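Local coordinates for peptide synthetase, module 7 (PDB 4TX3), which forms a condensation-like domain of a nonribosomal peptide synthetase, probably the kind that recruits oxygenases to the carrier-bound peptide during glycopeptide antibiotic assembly, at residues Arg46-Leu51 with Glu132-Leu137; Ala54-Ala59 with Ala160-Arg165; Thr206-His211 with Gln336-Pro341. One frame throughout, in Å; residues are numbered along the deposited sequence.

Contact 1 (Arg46-Leu51 with Glu132-Leu137); sequences RLRGRL and EKEHVL
Leu51 lays its CD2 methyl over one face of the His135 imidazole, a CH-pi contact in which the carbon is 3.8 Å from the ring centroid and 20° off the normal. The setting is a pair of antiparallel strands, 40-49 and 134-142, in the mixed sheet of the N-terminal half of a condensation-type fold. Leu47 and His135 form the hydrogen-bonded pair: Leu47 N reaches His135 O at 2.7 Å, and His135 N returns to Leu47 O at 2.9 Å. Farther along, Gly49 N donates to Lys133 O; at the backbone angles of Gly49 any side chain would collide with the carbonyl oxygen of Arg48, so glycine suits the place.

On the face carrying Arg46, Arg48 and Glu134, a salt bridge links the strands diagonally. Arg46 NH1 meets Glu134 OE2 at 2.8 Å, the oxygen lying near the guanidinium plane but approached from above its own carboxylate. Bending of the Glu134 chain at chi2 (113°) swings the acid toward Arg46, whose NE and NH2 also bridge to Glu388 and Glu100. Val136 CG2 covers one guanidinium face.

Beside the imidazole, an ordered water donates to Leu47 O and Gly49 O and lies 2.7 Å from His135 ND1, joining the two strands at one point.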
ATOM      1  N   ARG B  46     -12.452 -12.628  12.695  1.00 39.72           N
ATOM      2  CA  ARG B  46     -13.310 -12.479  13.867  1.00 36.81           C
ATOM      3  C   ARG B  46     -13.911 -11.086  13.841  1.00 37.22           C
ATOM      4  O   ARG B  46     -13.220 -10.108  13.549  1.00 38.26           O
ATOM      5  CB  ARG B  46     -12.536 -12.713  15.164  1.00 38.67           C
ATOM      6  CG  ARG B  46     -13.418 -12.656  16.409  1.00 45.36           C
ATOM      7  CD  ARG B  46     -12.692 -13.142  17.643  1.00 43.67           C
ATOM      8  NE  ARG B  46     -12.458 -14.578  17.606  1.00 44.74           N
ATOM      9  CZ  ARG B  46     -13.250 -15.477  18.183  1.00 49.61           C
ATOM     10  NH1 ARG B  46     -14.327 -15.080  18.849  1.00 48.98           N
ATOM     11  NH2 ARG B  46     -12.959 -16.772  18.101  1.00 46.12           N
ATOM     12  N   LEU B  47     -15.202 -11.000  14.123  1.00 37.79           N
ATOM     13  CA  LEU B  47     -15.913  -9.730  14.050  1.00 40.25           C
ATOM     14  C   LEU B  47     -16.669  -9.482  15.365  1.00 43.83           C
ATOM     15  O   LEU B  47     -17.592 -10.231  15.714  1.00 38.37           O
ATOM     16  CB  LEU B  47     -16.873  -9.732  12.847  1.00 37.28           C
ATOM     17  CG  LEU B  47     -16.361 -10.232  11.476  1.00 39.58           C
ATOM     18  CD1 LEU B  47     -17.510 -10.427  10.476  1.00 30.13           C
ATOM     19  CD2 LEU B  47     -15.304  -9.304  10.888  1.00 33.80           C
ATOM     20  N   ARG B  48     -16.265  -8.443  16.097  1.00 47.84           N
ATOM     21  CA  ARG B  48     -16.864  -8.123  17.398  1.00 42.06           C
ATOM     22  C   ARG B  48     -17.626  -6.809  17.345  1.00 47.13           C
ATOM     23  O   ARG B  48     -17.044  -5.754  17.065  1.00 49.07           O
ATOM     24  CB  ARG B  48     -15.792  -8.053  18.481  1.00 47.75           C
ATOM     25  CG  ARG B  48     -14.910  -9.286  18.553  1.00 57.45           C
ATOM     26  CD  ARG B  48     -13.688  -9.051  19.428  1.00 63.47           C
ATOM     27  NE  ARG B  48     -12.694  -8.177  18.799  1.00 68.60           N
ATOM     28  CZ  ARG B  48     -11.759  -7.498  19.465  1.00 69.27           C
ATOM     29  NH1 ARG B  48     -11.690  -7.580  20.794  1.00 64.13           N
ATOM     30  NH2 ARG B  48     -10.894  -6.729  18.801  1.00 61.41           N
ATOM     31  N   GLY B  49     -18.925  -6.867  17.613  1.00 38.43           N
ATOM     32  CA  GLY B  49     -19.762  -5.690  17.488  1.00 40.01           C
ATOM     33  C   GLY B  49     -21.079  -6.021  16.817  1.00 41.38           C
ATOM     34  O   GLY B  49     -21.386  -7.189  16.583  1.00 44.84           O
ATOM     35  N   ARG B  50     -21.866  -5.001  16.506  1.00 40.56           N
ATOM     36  CA  ARG B  50     -23.143  -5.256  15.863  1.00 45.29           C
ATOM     37  C   ARG B  50     -22.980  -5.394  14.352  1.00 42.84           C
ATOM     38  O   ARG B  50     -22.750  -4.428  13.626  1.00 42.30           O
ATOM     39  CB  ARG B  50     -24.156  -4.175  16.224  1.00 43.14           C
ATOM     40  CG  ARG B  50     -24.763  -4.469  17.577  1.00 51.25           C
ATOM     41  CD  ARG B  50     -25.912  -3.566  17.902  1.00 56.52           C
ATOM     42  NE  ARG B  50     -27.132  -3.938  17.190  1.00 61.91           N
ATOM     43  CZ  ARG B  50     -27.961  -4.905  17.575  1.00 59.02           C
ATOM     44  NH1 ARG B  50     -27.691  -5.622  18.666  1.00 60.82           N
ATOM     45  NH2 ARG B  50     -29.060  -5.153  16.870  1.00 50.18           N
ATOM     46  N   LEU B  51     -23.105  -6.636  13.915  1.00 36.30           N
ATOM     47  CA  LEU B  51     -22.915  -7.025  12.545  1.00 36.69           C
ATOM     48  C   LEU B  51     -24.226  -6.936  11.763  1.00 39.21           C
ATOM     49  O   LEU B  51     -25.240  -7.514  12.146  1.00 42.44           O
ATOM     50  CB  LEU B  51     -22.350  -8.445  12.506  1.00 38.19           C
ATOM     51  CG  LEU B  51     -22.184  -9.124  11.151  1.00 38.96           C
ATOM     52  CD1 LEU B  51     -21.270  -8.277  10.283  1.00 36.23           C
ATOM     53  CD2 LEU B  51     -21.635 -10.548  11.319  1.00 34.78           C
ATOM     54  N   GLU B 132     -24.271 -12.698  20.373  1.00 44.49           N
ATOM     55  CA  GLU B 132     -25.010 -11.646  19.676  1.00 44.66           C
ATOM     56  C   GLU B 132     -24.081 -10.606  19.045  1.00 40.24           C
ATOM     57  O   GLU B 132     -24.429 -10.011  18.030  1.00 42.22           O
ATOM     58  CB  GLU B 132     -26.006 -10.955  20.616  1.00 43.17           C
ATOM     59  CG  GLU B 132     -26.935  -9.960  19.918  1.00 50.14           C
ATOM     60  CD  GLU B 132     -27.990  -9.359  20.847  1.00 65.50           C
ATOM     61  OE1 GLU B 132     -27.796  -9.422  22.088  1.00 62.90           O
ATOM     62  OE2 GLU B 132     -29.011  -8.828  20.337  1.00 60.94           O
ATOM     63  N   LYS B 133     -22.900 -10.401  19.618  1.00 39.19           N
ATOM     64  CA  LYS B 133     -21.964  -9.425  19.048  1.00 43.12           C
ATOM     65  C   LYS B 133     -20.602 -10.037  18.694  1.00 39.94           C
ATOM     66  O   LYS B 133     -19.600  -9.332  18.599  1.00 44.46           O
ATOM     67  CB  LYS B 133     -21.777  -8.240  20.011  1.00 38.88           C
ATOM     68  CG  LYS B 133     -23.039  -7.411  20.183  1.00 43.81           C
ATOM     69  CD  LYS B 133     -22.809  -6.126  20.965  1.00 52.63           C
ATOM     70  CE  LYS B 133     -24.125  -5.370  21.173  1.00 55.88           C
ATOM     71  NZ  LYS B 133     -23.929  -4.050  21.834  1.00 55.20           N
ATOM     72  N   GLU B 134     -20.571 -11.348  18.497  1.00 40.23           N
ATOM     73  CA  GLU B 134     -19.330 -12.037  18.153  1.00 39.84           C
ATOM     74  C   GLU B 134     -19.568 -13.015  17.009  1.00 42.73           C
ATOM     75  O   GLU B 134     -20.287 -14.002  17.162  1.00 45.60           O
ATOM     76  CB  GLU B 134     -18.767 -12.783  19.361  1.00 42.54           C
ATOM     77  CG  GLU B 134     -17.346 -13.272  19.177  1.00 46.56           C
ATOM     78  CD  GLU B 134     -16.362 -12.557  20.090  1.00 50.20           C
ATOM     79  OE1 GLU B 134     -16.808 -11.989  21.112  1.00 58.32           O
ATOM     80  OE2 GLU B 134     -15.145 -12.558  19.793  1.00 55.60           O
ATOM     81  N   HIS B 135     -18.974 -12.732  15.858  1.00 41.45           N
ATOM     82  CA  HIS B 135     -19.080 -13.633  14.714  1.00 40.05           C
ATOM     83  C   HIS B 135     -17.710 -13.929  14.130  1.00 38.80           C
ATOM     84  O   HIS B 135     -16.745 -13.182  14.342  1.00 36.34           O
ATOM     85  CB  HIS B 135     -19.974 -13.045  13.617  1.00 37.43           C
ATOM     86  CG  HIS B 135     -21.391 -12.814  14.034  1.00 39.28           C
ATOM     87  ND1 HIS B 135     -21.768 -11.763  14.846  1.00 40.42           N
ATOM     88  CD2 HIS B 135     -22.528 -13.488  13.733  1.00 38.00           C
ATOM     89  CE1 HIS B 135     -23.077 -11.804  15.034  1.00 43.16           C
ATOM     90  NE2 HIS B 135     -23.562 -12.840  14.364  1.00 44.67           N
ATOM     91  N   VAL B 136     -17.633 -15.025  13.386  1.00 37.65           N
ATOM     92  CA  VAL B 136     -16.464 -15.295  12.571  1.00 34.40           C
ATOM     93  C   VAL B 136     -16.876 -15.509  11.113  1.00 35.99           C
ATOM     94  O   VAL B 136     -17.733 -16.342  10.797  1.00 35.52           O
ATOM     95  CB  VAL B 136     -15.695 -16.490  13.102  1.00 37.20           C
ATOM     96  CG1 VAL B 136     -14.751 -17.019  12.052  1.00 37.66           C
ATOM     97  CG2 VAL B 136     -14.936 -16.087  14.356  1.00 40.07           C
ATOM     98  N   LEU B 137     -16.288 -14.717  10.225  1.00 36.34           N
ATOM     99  CA  LEU B 137     -16.504 -14.899   8.796  1.00 35.35           C
ATOM    100  C   LEU B 137     -15.385 -15.756   8.200  1.00 35.19           C
ATOM    101  O   LEU B 137     -14.206 -15.469   8.372  1.00 36.18           O
ATOM    102  CB  LEU B 137     -16.590 -13.550   8.074  1.00 33.73           C
ATOM    103  CG  LEU B 137     -16.795 -13.727   6.570  1.00 38.33           C
ATOM    104  CD1 LEU B 137     -18.103 -14.480   6.301  1.00 35.08           C
ATOM    105  CD2 LEU B 137     -16.746 -12.398   5.833  1.00 33.92           C
TER
HETATM  106  O   HOH W   1     -20.313  -9.543  15.141  1.00 38.99           O
HETATM  107  O   HOH W   2     -24.060  -8.687  15.941  1.00 40.08           O

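Contact 2 (Ala54-Ala59 with Ala160-Arg165); sequences AALEAA and AAYGAR
Two helices of the N-terminal half of the condensation-type, chloramphenicol acetyltransferase-like fold, 53-66 and 148-166, pack here through small side chains. The axes of segments 54-59 and 160-165 approach to 8.2 Å with their directions 133° apart, a close fit that alanines permit. Ala59 CB presses on the backbone of the other helix, 3.6 Å from Tyr162 N, and also meets the CB of Ala161 at 3.9 Å. Ala55 and Ala58 likewise point their methyls at the partner helix.

Larger groups close the two flanks. Tyr162 swings its ring away from its own backbone N (chi1 180°) and carries it alongside helix 53-66, where the CD1-CE1 edge lies against Leu56 N and CE1 sits 3.8 Å from Ala55 CB. The phenol oxygen accepts a hydrogen bond from Asp52 N just ahead of that helix. Were Tyr162 replaced by an alanine, Asp52 N would probably lose this acceptor and a gap would be likely to open beside Ala55 and Leu56. On the other flank Arg165 runs its aliphatic part over Ala58, CD being 3.7 Å from Ala58 CB. Its bend at chi2 (-64°) lets the chain follow the surface of helix 53-66, and NE goes on to a salt bridge with Asp62.

Tyr162 also touches Leu380 of a loop and Leu51, in the turn between strand 40-49 and helix 53-66; since helix 148-166 likewise follows strand 134-142, the helix pair is seated beside the two sheet strands that lead into it.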
ATOM      1  N   ALA B  54     -27.419  -8.996   6.807  1.00 37.78           N
ATOM      2  CA  ALA B  54     -27.911  -8.791   5.451  1.00 35.55           C
ATOM      3  C   ALA B  54     -26.948  -7.909   4.622  1.00 39.43           C
ATOM      4  O   ALA B  54     -26.754  -8.132   3.417  1.00 40.97           O
ATOM      5  CB  ALA B  54     -29.298  -8.186   5.484  1.00 33.23           C
ATOM      6  N   ALA B  55     -26.329  -6.926   5.272  1.00 36.34           N
ATOM      7  CA  ALA B  55     -25.401  -6.035   4.586  1.00 40.78           C
ATOM      8  C   ALA B  55     -24.128  -6.774   4.202  1.00 37.86           C
ATOM      9  O   ALA B  55     -23.606  -6.592   3.114  1.00 37.78           O
ATOM     10  CB  ALA B  55     -25.070  -4.821   5.453  1.00 40.55           C
ATOM     11  N   LEU B  56     -23.629  -7.598   5.112  1.00 35.74           N
ATOM     12  CA  LEU B  56     -22.472  -8.415   4.825  1.00 35.50           C
ATOM     13  C   LEU B  56     -22.774  -9.317   3.619  1.00 36.33           C
ATOM     14  O   LEU B  56     -21.973  -9.434   2.698  1.00 34.36           O
ATOM     15  CB  LEU B  56     -22.093  -9.230   6.059  1.00 33.91           C
ATOM     16  CG  LEU B  56     -20.836 -10.090   5.981  1.00 35.50           C
ATOM     17  CD1 LEU B  56     -19.675  -9.250   5.487  1.00 31.00           C
ATOM     18  CD2 LEU B  56     -20.530 -10.726   7.342  1.00 28.97           C
ATOM     19  N   GLU B  57     -23.958  -9.909   3.611  1.00 34.75           N
ATOM     20  CA  GLU B  57     -24.360 -10.800   2.541  1.00 39.27           C
ATOM     21  C   GLU B  57     -24.411 -10.069   1.189  1.00 42.00           C
ATOM     22  O   GLU B  57     -24.003 -10.613   0.154  1.00 38.38           O
ATOM     23  CB  GLU B  57     -25.722 -11.430   2.866  1.00 39.19           C
ATOM     24  CG  GLU B  57     -26.194 -12.456   1.848  1.00 44.29           C
ATOM     25  CD  GLU B  57     -27.621 -12.932   2.104  1.00 51.89           C
ATOM     26  OE1 GLU B  57     -28.568 -12.190   1.759  1.00 51.94           O
ATOM     27  OE2 GLU B  57     -27.794 -14.054   2.645  1.00 54.03           O
ATOM     28  N   ALA B  58     -24.910  -8.840   1.199  1.00 40.67           N
ATOM     29  CA  ALA B  58     -24.992  -8.062  -0.034  1.00 38.53           C
ATOM     30  C   ALA B  58     -23.591  -7.658  -0.480  1.00 38.86           C
ATOM     31  O   ALA B  58     -23.312  -7.556  -1.671  1.00 39.06           O
ATOM     32  CB  ALA B  58     -25.872  -6.828   0.161  1.00 36.56           C
ATOM     33  N   ALA B  59     -22.716  -7.446   0.498  1.00 35.90           N
ATOM     34  CA  ALA B  59     -21.373  -6.976   0.245  1.00 37.61           C
ATOM     35  C   ALA B  59     -20.546  -8.062  -0.445  1.00 39.61           C
ATOM     36  O   ALA B  59     -19.892  -7.793  -1.457  1.00 36.64           O
ATOM     37  CB  ALA B  59     -20.722  -6.534   1.530  1.00 34.64           C
ATOM     38  N   ALA B 160     -15.279  -1.985   1.668  1.00 34.90           N
ATOM     39  CA  ALA B 160     -15.880  -0.882   0.914  1.00 36.91           C
ATOM     40  C   ALA B 160     -17.369  -1.124   0.649  1.00 40.89           C
ATOM     41  O   ALA B 160     -18.199  -0.219   0.820  1.00 38.44           O
ATOM     42  CB  ALA B 160     -15.143  -0.668  -0.404  1.00 35.27           C
ATOM     43  N   ALA B 161     -17.705  -2.348   0.248  1.00 37.52           N
ATOM     44  CA  ALA B 161     -19.088  -2.686  -0.049  1.00 34.94           C
ATOM     45  C   ALA B 161     -19.933  -2.829   1.230  1.00 41.35           C
ATOM     46  O   ALA B 161     -21.108  -2.445   1.235  1.00 37.06           O
ATOM     47  CB  ALA B 161     -19.154  -3.945  -0.871  1.00 35.42           C
ATOM     48  N   TYR B 162     -19.345  -3.352   2.311  1.00 40.17           N
ATOM     49  CA  TYR B 162     -20.079  -3.457   3.580  1.00 35.80           C
ATOM     50  C   TYR B 162     -20.440  -2.073   4.119  1.00 40.25           C
ATOM     51  O   TYR B 162     -21.551  -1.865   4.599  1.00 39.03           O
ATOM     52  CB  TYR B 162     -19.280  -4.230   4.630  1.00 34.71           C
ATOM     53  CG  TYR B 162     -19.993  -4.369   5.972  1.00 39.54           C
ATOM     54  CD1 TYR B 162     -21.106  -5.189   6.110  1.00 38.29           C
ATOM     55  CD2 TYR B 162     -19.544  -3.682   7.103  1.00 42.86           C
ATOM     56  CE1 TYR B 162     -21.760  -5.321   7.328  1.00 41.30           C
ATOM     57  CE2 TYR B 162     -20.186  -3.816   8.334  1.00 41.05           C
ATOM     58  CZ  TYR B 162     -21.294  -4.640   8.442  1.00 43.48           C
ATOM     59  OH  TYR B 162     -21.947  -4.787   9.657  1.00 40.40           O
ATOM     60  N   GLY B 163     -19.495  -1.140   4.031  1.00 39.12           N
ATOM     61  CA  GLY B 163     -19.730   0.237   4.403  1.00 34.43           C
ATOM     62  C   GLY B 163     -20.996   0.786   3.779  1.00 39.44           C
ATOM     63  O   GLY B 163     -21.891   1.254   4.489  1.00 46.51           O
ATOM     64  N   ALA B 164     -21.084   0.709   2.454  1.00 39.69           N
ATOM     65  CA  ALA B 164     -22.234   1.236   1.711  1.00 41.70           C
ATOM     66  C   ALA B 164     -23.532   0.490   2.010  1.00 43.56           C
ATOM     67  O   ALA B 164     -24.554   1.115   2.312  1.00 44.10           O
ATOM     68  CB  ALA B 164     -21.954   1.201   0.206  1.00 42.87           C
ATOM     69  N   ARG B 165     -23.496  -0.838   1.896  1.00 41.38           N
ATOM     70  CA  ARG B 165     -24.678  -1.669   2.118  1.00 39.83           C
ATOM     71  C   ARG B 165     -25.207  -1.519   3.548  1.00 45.88           C
ATOM     72  O   ARG B 165     -26.420  -1.502   3.778  1.00 41.41           O
ATOM     73  CB  ARG B 165     -24.369  -3.136   1.825  1.00 34.96           C
ATOM     74  CG  ARG B 165     -24.178  -3.448   0.366  1.00 38.88           C
ATOM     75  CD  ARG B 165     -25.456  -3.201  -0.436  1.00 38.07           C
ATOM     76  NE  ARG B 165     -25.304  -3.684  -1.798  1.00 44.74           N
ATOM     77  CZ  ARG B 165     -26.183  -3.502  -2.781  1.00 47.52           C
ATOM     78  NH1 ARG B 165     -27.312  -2.834  -2.572  1.00 37.19           N
ATOM     79  NH2 ARG B 165     -25.920  -3.992  -3.985  1.00 43.42           N
TER

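Contact 3 (Thr206-His211 with Gln336-Pro341); sequences TFWRNH and QHLDVP
Stacking comes first: Phe207 and His337 lie face against face in an offset stack, centroids 4.1 Å apart and planes only 8° from parallel. The pair ties helix 200-211, in the C-terminal half of the condensation-type fold, to the loop between helices 320-334 and 345-348. Because chi1 of Phe207 is 173°, its ring reaches over the imidazole, with His337 CD2 above the centre of the phenyl ring. Phe207 CB adds a CH-pi contact over the same imidazole. The far face of the phenyl ring is backed by His211 CB, one turn farther along the helix.

A single hydrogen bond crosses between the segments. Trp208 NE1 donates to His337 O at 2.9 Å, nearly straight at 172°, and the acceptor lies in the indole plane. His337 is thus held through its ring and its carbonyl at once.

Apolar packing completes the join around the indole, which also meets Phe308 and Pro309 of strand 306-313. Val340 CG2 comes to 4.2 Å from Trp208 CD1, and Leu338 CD2 approaches the benzo edge near the ring plane at CZ2.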
ATOM      1  N   THR B 206      13.313 -20.465 -25.948  1.00 35.78           N
ATOM      2  CA  THR B 206      14.681 -20.875 -26.204  1.00 34.83           C
ATOM      3  C   THR B 206      15.531 -20.736 -24.950  1.00 35.92           C
ATOM      4  O   THR B 206      16.319 -21.633 -24.616  1.00 32.29           O
ATOM      5  CB  THR B 206      15.278 -20.049 -27.354  1.00 36.29           C
ATOM      6  OG1 THR B 206      14.596 -20.398 -28.563  1.00 32.72           O
ATOM      7  CG2 THR B 206      16.776 -20.289 -27.507  1.00 30.79           C
ATOM      8  N   PHE B 207      15.352 -19.624 -24.244  1.00 34.72           N
ATOM      9  CA  PHE B 207      16.052 -19.432 -22.983  1.00 34.48           C
ATOM     10  C   PHE B 207      15.823 -20.569 -21.985  1.00 33.49           C
ATOM     11  O   PHE B 207      16.775 -21.090 -21.411  1.00 34.68           O
ATOM     12  CB  PHE B 207      15.654 -18.124 -22.301  1.00 35.08           C
ATOM     13  CG  PHE B 207      16.230 -18.000 -20.926  1.00 35.81           C
ATOM     14  CD1 PHE B 207      17.532 -17.584 -20.758  1.00 30.31           C
ATOM     15  CD2 PHE B 207      15.492 -18.365 -19.808  1.00 32.44           C
ATOM     16  CE1 PHE B 207      18.085 -17.516 -19.502  1.00 39.29           C
ATOM     17  CE2 PHE B 207      16.044 -18.293 -18.548  1.00 36.57           C
ATOM     18  CZ  PHE B 207      17.340 -17.865 -18.392  1.00 37.06           C
ATOM     19  N   TRP B 208      14.573 -20.939 -21.756  1.00 29.32           N
ATOM     20  CA  TRP B 208      14.289 -21.894 -20.700  1.00 31.91           C
ATOM     21  C   TRP B 208      14.670 -23.313 -21.082  1.00 36.46           C
ATOM     22  O   TRP B 208      15.148 -24.070 -20.226  1.00 38.62           O
ATOM     23  CB  TRP B 208      12.809 -21.832 -20.284  1.00 29.35           C
ATOM     24  CG  TRP B 208      12.528 -20.610 -19.471  1.00 31.25           C
ATOM     25  CD1 TRP B 208      11.856 -19.491 -19.871  1.00 31.19           C
ATOM     26  CD2 TRP B 208      12.966 -20.356 -18.130  1.00 31.00           C
ATOM     27  NE1 TRP B 208      11.833 -18.563 -18.857  1.00 34.43           N
ATOM     28  CE2 TRP B 208      12.502 -19.068 -17.777  1.00 31.61           C
ATOM     29  CE3 TRP B 208      13.691 -21.095 -17.193  1.00 28.95           C
ATOM     30  CZ2 TRP B 208      12.745 -18.502 -16.527  1.00 30.86           C
ATOM     31  CZ3 TRP B 208      13.936 -20.529 -15.947  1.00 31.13           C
ATOM     32  CH2 TRP B 208      13.463 -19.247 -15.626  1.00 33.05           C
ATOM     33  N   ARG B 209      14.454 -23.688 -22.340  1.00 33.46           N
ATOM     34  CA  ARG B 209      14.845 -25.019 -22.800  1.00 36.31           C
ATOM     35  C   ARG B 209      16.346 -25.169 -22.620  1.00 38.03           C
ATOM     36  O   ARG B 209      16.830 -26.243 -22.262  1.00 41.07           O
ATOM     37  CB  ARG B 209      14.465 -25.254 -24.270  1.00 40.46           C
ATOM     38  CG  ARG B 209      12.978 -25.450 -24.532  1.00 44.59           C
ATOM     39  CD  ARG B 209      12.679 -25.457 -26.036  1.00 46.02           C
ATOM     40  NE  ARG B 209      13.539 -26.413 -26.731  1.00 53.56           N
ATOM     41  CZ  ARG B 209      13.202 -27.675 -26.989  1.00 54.94           C
ATOM     42  NH1 ARG B 209      12.006 -28.134 -26.633  1.00 53.30           N
ATOM     43  NH2 ARG B 209      14.055 -28.476 -27.615  1.00 53.11           N
ATOM     44  N   ASN B 210      17.068 -24.072 -22.855  1.00 34.33           N
ATOM     45  CA  ASN B 210      18.516 -24.037 -22.710  1.00 35.08           C
ATOM     46  C   ASN B 210      18.948 -24.012 -21.241  1.00 40.24           C
ATOM     47  O   ASN B 210      19.761 -24.836 -20.815  1.00 42.00           O
ATOM     48  CB  ASN B 210      19.101 -22.827 -23.451  1.00 38.75           C
ATOM     49  CG  ASN B 210      19.095 -23.002 -24.984  1.00 43.59           C
ATOM     50  OD1 ASN B 210      19.005 -24.120 -25.492  1.00 41.77           O
ATOM     51  ND2 ASN B 210      19.215 -21.889 -25.714  1.00 43.03           N
ATOM     52  N   HIS B 211      18.395 -23.078 -20.468  1.00 36.02           N
ATOM     53  CA  HIS B 211      18.713 -22.969 -19.048  1.00 32.57           C
ATOM     54  C   HIS B 211      18.406 -24.285 -18.309  1.00 35.21           C
ATOM     55  O   HIS B 211      19.200 -24.730 -17.492  1.00 38.15           O
ATOM     56  CB  HIS B 211      17.938 -21.794 -18.432  1.00 34.94           C
ATOM     57  CG  HIS B 211      18.213 -21.554 -16.977  1.00 38.75           C
ATOM     58  ND1 HIS B 211      19.344 -20.903 -16.528  1.00 40.60           N
ATOM     59  CD2 HIS B 211      17.491 -21.855 -15.868  1.00 39.10           C
ATOM     60  CE1 HIS B 211      19.313 -20.824 -15.206  1.00 38.93           C
ATOM     61  NE2 HIS B 211      18.195 -21.389 -14.782  1.00 40.47           N
ATOM     62  N   GLN B 336      14.533 -11.801 -16.987  1.00 39.94           N
ATOM     63  CA  GLN B 336      14.116 -11.109 -18.187  1.00 40.36           C
ATOM     64  C   GLN B 336      13.202 -11.940 -19.078  1.00 44.33           C
ATOM     65  O   GLN B 336      12.690 -11.441 -20.077  1.00 45.44           O
ATOM     66  CB  GLN B 336      15.351 -10.682 -18.965  1.00 47.17           C
ATOM     67  CG  GLN B 336      16.168  -9.629 -18.249  1.00 47.16           C
ATOM     68  CD  GLN B 336      17.477  -9.362 -18.939  1.00 64.21           C
ATOM     69  OE1 GLN B 336      18.051 -10.254 -19.577  1.00 62.97           O
ATOM     70  NE2 GLN B 336      17.956  -8.121 -18.839  1.00 69.18           N
ATOM     71  N   HIS B 337      12.986 -13.200 -18.715  1.00 40.29           N
ATOM     72  CA  HIS B 337      12.211 -14.102 -19.551  1.00 35.87           C
ATOM     73  C   HIS B 337      11.000 -14.662 -18.816  1.00 38.48           C
ATOM     74  O   HIS B 337      10.772 -15.876 -18.834  1.00 35.95           O
ATOM     75  CB  HIS B 337      13.108 -15.234 -20.040  1.00 34.08           C
ATOM     76  CG  HIS B 337      14.397 -14.758 -20.640  1.00 39.10           C
ATOM     77  ND1 HIS B 337      14.521 -14.427 -21.974  1.00 41.44           N
ATOM     78  CD2 HIS B 337      15.616 -14.556 -20.089  1.00 38.27           C
ATOM     79  CE1 HIS B 337      15.758 -14.039 -22.216  1.00 37.28           C
ATOM     80  NE2 HIS B 337      16.444 -14.108 -21.092  1.00 40.45           N
ATOM     81  N   LEU B 338      10.222 -13.775 -18.186  1.00 37.98           N
ATOM     82  CA  LEU B 338       9.118 -14.196 -17.316  1.00 37.58           C
ATOM     83  C   LEU B 338       7.734 -14.146 -17.959  1.00 39.91           C
ATOM     84  O   LEU B 338       6.747 -14.472 -17.310  1.00 45.63           O
ATOM     85  CB  LEU B 338       9.098 -13.346 -16.053  1.00 40.90           C
ATOM     86  CG  LEU B 338      10.317 -13.499 -15.150  1.00 40.94           C
ATOM     87  CD1 LEU B 338      10.070 -12.772 -13.836  1.00 31.44           C
ATOM     88  CD2 LEU B 338      10.622 -14.985 -14.934  1.00 33.95           C
ATOM     89  N   ASP B 339       7.657 -13.748 -19.224  1.00 42.43           N
ATOM     90  CA  ASP B 339       6.382 -13.726 -19.945  1.00 39.10           C
ATOM     91  C   ASP B 339       5.868 -15.143 -20.246  1.00 37.93           C
ATOM     92  O   ASP B 339       4.659 -15.363 -20.288  1.00 40.31           O
ATOM     93  CB  ASP B 339       6.519 -12.914 -21.241  1.00 37.48           C
ATOM     94  CG  ASP B 339       6.889 -11.454 -20.979  1.00 46.87           C
ATOM     95  OD1 ASP B 339       5.981 -10.656 -20.664  1.00 48.49           O
ATOM     96  OD2 ASP B 339       8.088 -11.099 -21.069  1.00 47.05           O
ATOM     97  N   VAL B 340       6.768 -16.103 -20.449  1.00 34.41           N
ATOM     98  CA  VAL B 340       6.336 -17.493 -20.498  1.00 36.82           C
ATOM     99  C   VAL B 340       5.799 -17.887 -19.147  1.00 38.35           C
ATOM    100  O   VAL B 340       6.491 -17.725 -18.137  1.00 41.12           O
ATOM    101  CB  VAL B 340       7.452 -18.509 -20.811  1.00 34.24           C
ATOM    102  CG1 VAL B 340       6.836 -19.756 -21.386  1.00 33.83           C
ATOM    103  CG2 VAL B 340       8.445 -17.967 -21.740  1.00 38.15           C
ATOM    104  N   PRO B 341       4.574 -18.416 -19.114  1.00 38.38           N
ATOM    105  CA  PRO B 341       4.114 -18.959 -17.837  1.00 36.98           C
ATOM    106  C   PRO B 341       4.968 -20.152 -17.465  1.00 35.41           C
ATOM    107  O   PRO B 341       5.349 -20.942 -18.336  1.00 33.77           O
ATOM    108  CB  PRO B 341       2.661 -19.375 -18.114  1.00 32.91           C
ATOM    109  CG  PRO B 341       2.299 -18.707 -19.387  1.00 36.44           C
ATOM    110  CD  PRO B 341       3.567 -18.551 -20.173  1.00 37.17           C
TER

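Overall arrangement
Contacts 1 and 2 are neighbours, their centres 14 Å apart, and their segments alternate along the chain: strand 40-49 leads into helix 53-66, and strand 134-142 into helix 148-166. Two strands side by side thus hand over to two helices side by side, and Leu51 joins the layers by touching both Tyr162 and Leu56. Contact 3 follows both in sequence and lies across the centre of the chain, about 49 Å from contact 1 and 44 Å from contact 2, centre to centre. All three lie in the condensation-type domain, consistent with contacts 1 and 2 building one half of its two-lobed fold and contact 3 the other.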